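Local structure of cutm, flavoprotein of carbon monoxide dehydrogenase (Hydrogenophaga pseudoflava, 1FFV) at residues T76-L81 and N123-L128. The protein serves as the FAD-carrying subunit of carbon monoxide dehydrogenase, probably passing on electrons released when carbon monoxide is oxidised. Residues are numbered along the deposited sequence; the frame is centred on the assembly and turned at random.
Sequences TVENDL and NDHPAL. With FAD (flavin-adenine dinucleotide), chain J.
A histidine–carboxylate hydrogen bond, E78 to H125, ties the start of helix 78-83 to helix 125-131 in the FAD-binding part of the flavoprotein, next to D124, which hydrogen-bonds the flavin ring. H125 reaches across with NE2, which donates to E78 OE2 at 2.8 Å in a nearly straight bond (174°) and meets the syn lone pair of the carboxylate. E78 OE1 lies 3.2 Å from H125 CD2, so the carboxylate spreads along the ring edge; the two planes are only 15° apart. E78 gets there by folding over: its chain bends at chi2 (-68°), swinging the carboxylate toward H125 although the two backbones stay well apart, their CA atoms 10.3 Å from each other. One turn along, L81 adds the apolar part of the contact, its CD2 coming obliquely to H125 CE1 at 3.5 Å. I101 and I116 also touch the H125 side chain, and D115 takes the backbone N-H of H125.

The residue just before the histidine serves the cofactor. D124 N donates to FAD O2 (2.9 Å), while flavin N3 gives its hydrogen to D124 OD2 at 2.8 Å, so backbone and side chain together read the pyrimidine edge; K185 forms a salt bridge with the same OD2. An alanine in place of E78 would probably leave H125 NE2 without its buried acceptor and the imidazole less firmly held in rotation. With the carboxylate in place, the bond pairs a buried carboxylate oxygen, E78 OE2, with a buried imidazole N-H, that of H125 NE2, and the negative charge would probably favour the doubly protonated, positively charged ring, though R107, which also touches E78, may temper this.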
loop_
_atom_site.group_PDB
_atom_site.type_symbol
_atom_site.label_atom_id
_atom_site.label_comp_id
_atom_site.label_asym_id
_atom_site.label_seq_id
_atom_site.Cartn_x
_atom_site.Cartn_y
_atom_site.Cartn_z
ATOM N N THR C 76 -47.715 7.407 -6.179
ATOM C CA THR C 76 -47.729 7.050 -4.770
ATOM C C THR C 76 -46.860 5.805 -4.623
ATOM O O THR C 76 -47.023 4.820 -5.337
ATOM C CB THR C 76 -49.145 6.707 -4.254
ATOM O OG1 THR C 76 -49.985 7.861 -4.359
ATOM C CG2 THR C 76 -49.094 6.253 -2.798
ATOM N N VAL C 77 -45.926 5.875 -3.693
ATOM C CA VAL C 77 -45.006 4.787 -3.418
ATOM C C VAL C 77 -45.706 3.699 -2.574
ATOM O O VAL C 77 -46.589 4.010 -1.765
ATOM C CB VAL C 77 -43.740 5.400 -2.755
ATOM C CG1 VAL C 77 -43.367 4.700 -1.470
ATOM C CG2 VAL C 77 -42.603 5.440 -3.760
ATOM N N GLU C 78 -45.334 2.433 -2.782
ATOM C CA GLU C 78 -45.954 1.316 -2.059
ATOM C C GLU C 78 -46.078 1.488 -0.536
ATOM O O GLU C 78 -47.133 1.194 0.032
ATOM C CB GLU C 78 -45.255 -0.009 -2.384
ATOM C CG GLU C 78 -45.286 -0.435 -3.864
ATOM C CD GLU C 78 -46.684 -0.822 -4.370
ATOM O OE1 GLU C 78 -46.843 -1.002 -5.595
ATOM O OE2 GLU C 78 -47.623 -0.961 -3.553
ATOM N N ASN C 79 -45.020 1.970 0.119
ATOM C CA ASN C 79 -45.046 2.178 1.570
ATOM C C ASN C 79 -45.998 3.296 2.014
ATOM O O ASN C 79 -46.511 3.280 3.133
ATOM C CB ASN C 79 -43.641 2.442 2.117
ATOM C CG ASN C 79 -42.811 1.175 2.245
ATOM O OD1 ASN C 79 -41.586 1.236 2.117
ATOM N ND2 ASN C 79 -43.451 0.041 2.508
ATOM N N ASP C 80 -46.217 4.277 1.140
ATOM C CA ASP C 80 -47.124 5.379 1.445
ATOM C C ASP C 80 -48.562 4.896 1.343
ATOM O O ASP C 80 -49.479 5.492 1.907
ATOM C CB ASP C 80 -46.879 6.550 0.498
ATOM C CG ASP C 80 -45.686 7.384 0.908
ATOM O OD1 ASP C 80 -44.786 6.854 1.586
ATOM O OD2 ASP C 80 -45.657 8.586 0.581
ATOM N N LEU C 81 -48.737 3.802 0.612
ATOM C CA LEU C 81 -50.031 3.177 0.431
ATOM C C LEU C 81 -50.342 2.453 1.743
ATOM O O LEU C 81 -51.471 2.480 2.235
ATOM C CB LEU C 81 -49.929 2.169 -0.709
ATOM C CG LEU C 81 -51.096 2.033 -1.671
ATOM C CD1 LEU C 81 -51.351 3.361 -2.368
ATOM C CD2 LEU C 81 -50.779 0.938 -2.673
ATOM N N ASN C 123 -47.302 -9.192 -11.180
ATOM C CA ASN C 123 -47.554 -8.100 -10.240
ATOM C C ASN C 123 -48.881 -8.276 -9.478
ATOM O O ASN C 123 -49.794 -8.957 -9.954
ATOM C CB ASN C 123 -47.511 -6.756 -10.973
ATOM C CG ASN C 123 -46.085 -6.277 -11.265
ATOM O OD1 ASN C 123 -45.925 -5.163 -11.754
ATOM N ND2 ASN C 123 -45.074 -7.079 -10.954
ATOM N N ASP C 124 -48.981 -7.663 -8.301
ATOM C CA ASP C 124 -50.175 -7.788 -7.459
ATOM C C ASP C 124 -51.286 -6.759 -7.670
ATOM O O ASP C 124 -52.472 -7.096 -7.588
ATOM C CB ASP C 124 -49.775 -7.799 -5.981
ATOM C CG ASP C 124 -48.826 -8.938 -5.638
ATOM O OD1 ASP C 124 -49.211 -10.117 -5.767
ATOM O OD2 ASP C 124 -47.684 -8.653 -5.237
ATOM N N HIS C 125 -50.920 -5.510 -7.940
ATOM C CA HIS C 125 -51.925 -4.473 -8.130
ATOM C C HIS C 125 -52.933 -4.723 -9.233
ATOM O O HIS C 125 -54.070 -4.273 -9.123
ATOM C CB HIS C 125 -51.288 -3.093 -8.269
ATOM C CG HIS C 125 -50.861 -2.513 -6.963
ATOM N ND1 HIS C 125 -51.752 -2.256 -5.943
ATOM C CD2 HIS C 125 -49.638 -2.187 -6.486
ATOM C CE1 HIS C 125 -51.096 -1.798 -4.893
ATOM N NE2 HIS C 125 -49.812 -1.746 -5.196
ATOM N N PRO C 126 -52.528 -5.386 -10.338
ATOM C CA PRO C 126 -53.545 -5.615 -11.369
ATOM C C PRO C 126 -54.783 -6.337 -10.793
ATOM O O PRO C 126 -55.893 -5.814 -10.877
ATOM C CB PRO C 126 -52.791 -6.456 -12.400
ATOM C CG PRO C 126 -51.414 -5.859 -12.335
ATOM C CD PRO C 126 -51.182 -5.723 -10.846
ATOM N N ALA C 127 -54.594 -7.488 -10.148
ATOM C CA ALA C 127 -55.730 -8.212 -9.571
ATOM C C ALA C 127 -56.408 -7.386 -8.478
ATOM O O ALA C 127 -57.632 -7.334 -8.405
ATOM C CB ALA C 127 -55.296 -9.570 -9.016
ATOM N N LEU C 128 -55.606 -6.729 -7.648
ATOM C CA LEU C 128 -56.133 -5.899 -6.579
ATOM C C LEU C 128 -57.021 -4.783 -7.109
ATOM O O LEU C 128 -58.092 -4.511 -6.551
ATOM C CB LEU C 128 -54.988 -5.307 -5.757
ATOM C CG LEU C 128 -54.243 -6.289 -4.844
ATOM C CD1 LEU C 128 -52.978 -5.646 -4.315
ATOM C CD2 LEU C 128 -55.156 -6.720 -3.703
HETATM P PA FAD J . -41.143 1.484 -13.474
HETATM O O1A FAD J . -40.827 2.792 -14.074
HETATM O O2A FAD J . -40.135 0.634 -13.161
HETATM O O5B FAD J . -41.997 0.847 -14.520
HETATM C C5B FAD J . -43.160 1.497 -14.990
HETATM C C4B FAD J . -43.549 0.854 -16.316
HETATM O O4B FAD J . -44.874 1.409 -16.579
HETATM C C3B FAD J . -42.797 1.320 -17.534
HETATM O O3B FAD J . -43.069 0.649 -18.711
HETATM C C2B FAD J . -43.152 2.790 -17.484
HETATM O O2B FAD J . -42.795 3.423 -18.665
HETATM C C1B FAD J . -44.631 2.724 -17.260
HETATM N N9A FAD J . -45.191 3.673 -16.314
HETATM C C8A FAD J . -44.795 3.899 -15.020
HETATM N N7A FAD J . -45.521 4.836 -14.415
HETATM C C5A FAD J . -46.425 5.239 -15.364
HETATM C C6A FAD J . -47.497 6.223 -15.321
HETATM N N6A FAD J . -47.787 6.956 -14.280
HETATM N N1A FAD J . -48.196 6.343 -16.486
HETATM C C2A FAD J . -47.931 5.603 -17.587
HETATM N N3A FAD J . -46.980 4.681 -17.715
HETATM C C4A FAD J . -46.251 4.526 -16.571
HETATM N N1 FAD J . -44.288 -6.135 -7.788
HETATM C C2 FAD J . -45.343 -6.787 -7.322
HETATM O O2 FAD J . -46.445 -6.482 -7.636
HETATM N N3 FAD J . -45.232 -7.879 -6.428
HETATM C C4 FAD J . -44.013 -8.325 -5.994
HETATM O O4 FAD J . -43.958 -9.263 -5.225
HETATM C C4X FAD J . -42.843 -7.625 -6.501
HETATM N N5 FAD J . -41.627 -8.017 -6.113
HETATM C C5X FAD J . -40.564 -7.331 -6.612
HETATM C C6 FAD J . -39.299 -7.753 -6.200
HETATM C C7 FAD J . -38.170 -7.138 -6.637
HETATM C C7M FAD J . -36.816 -7.621 -6.176
HETATM C C8 FAD J . -38.259 -6.022 -7.541
HETATM C C8M FAD J . -37.019 -5.322 -8.045
HETATM C C9 FAD J . -39.522 -5.580 -7.963
HETATM C C9A FAD J . -40.662 -6.225 -7.503
HETATM N N10 FAD J . -41.974 -5.831 -7.895
HETATM C C10 FAD J . -43.041 -6.501 -7.417
HETATM C "C1'" FAD J . -42.137 -4.655 -8.811
HETATM C "C2'" FAD J . -42.489 -3.172 -8.327
HETATM O "O2'" FAD J . -43.496 -3.783 -7.566
HETATM C "C3'" FAD J . -42.473 -2.878 -9.814
HETATM O "O3'" FAD J . -41.609 -2.020 -9.034
HETATM C "C4'" FAD J . -42.944 -1.542 -10.348
HETATM O "O4'" FAD J . -43.573 -2.687 -11.011
HETATM C "C5'" FAD J . -42.893 -1.065 -11.804
HETATM O "O5'" FAD J . -43.349 0.173 -10.879
HETATM P P FAD J . -42.388 1.363 -10.874
HETATM O O1P FAD J . -43.132 2.436 -10.048
HETATM O O2P FAD J . -41.131 1.069 -10.373
HETATM O O3P FAD J . -42.166 1.758 -12.276
#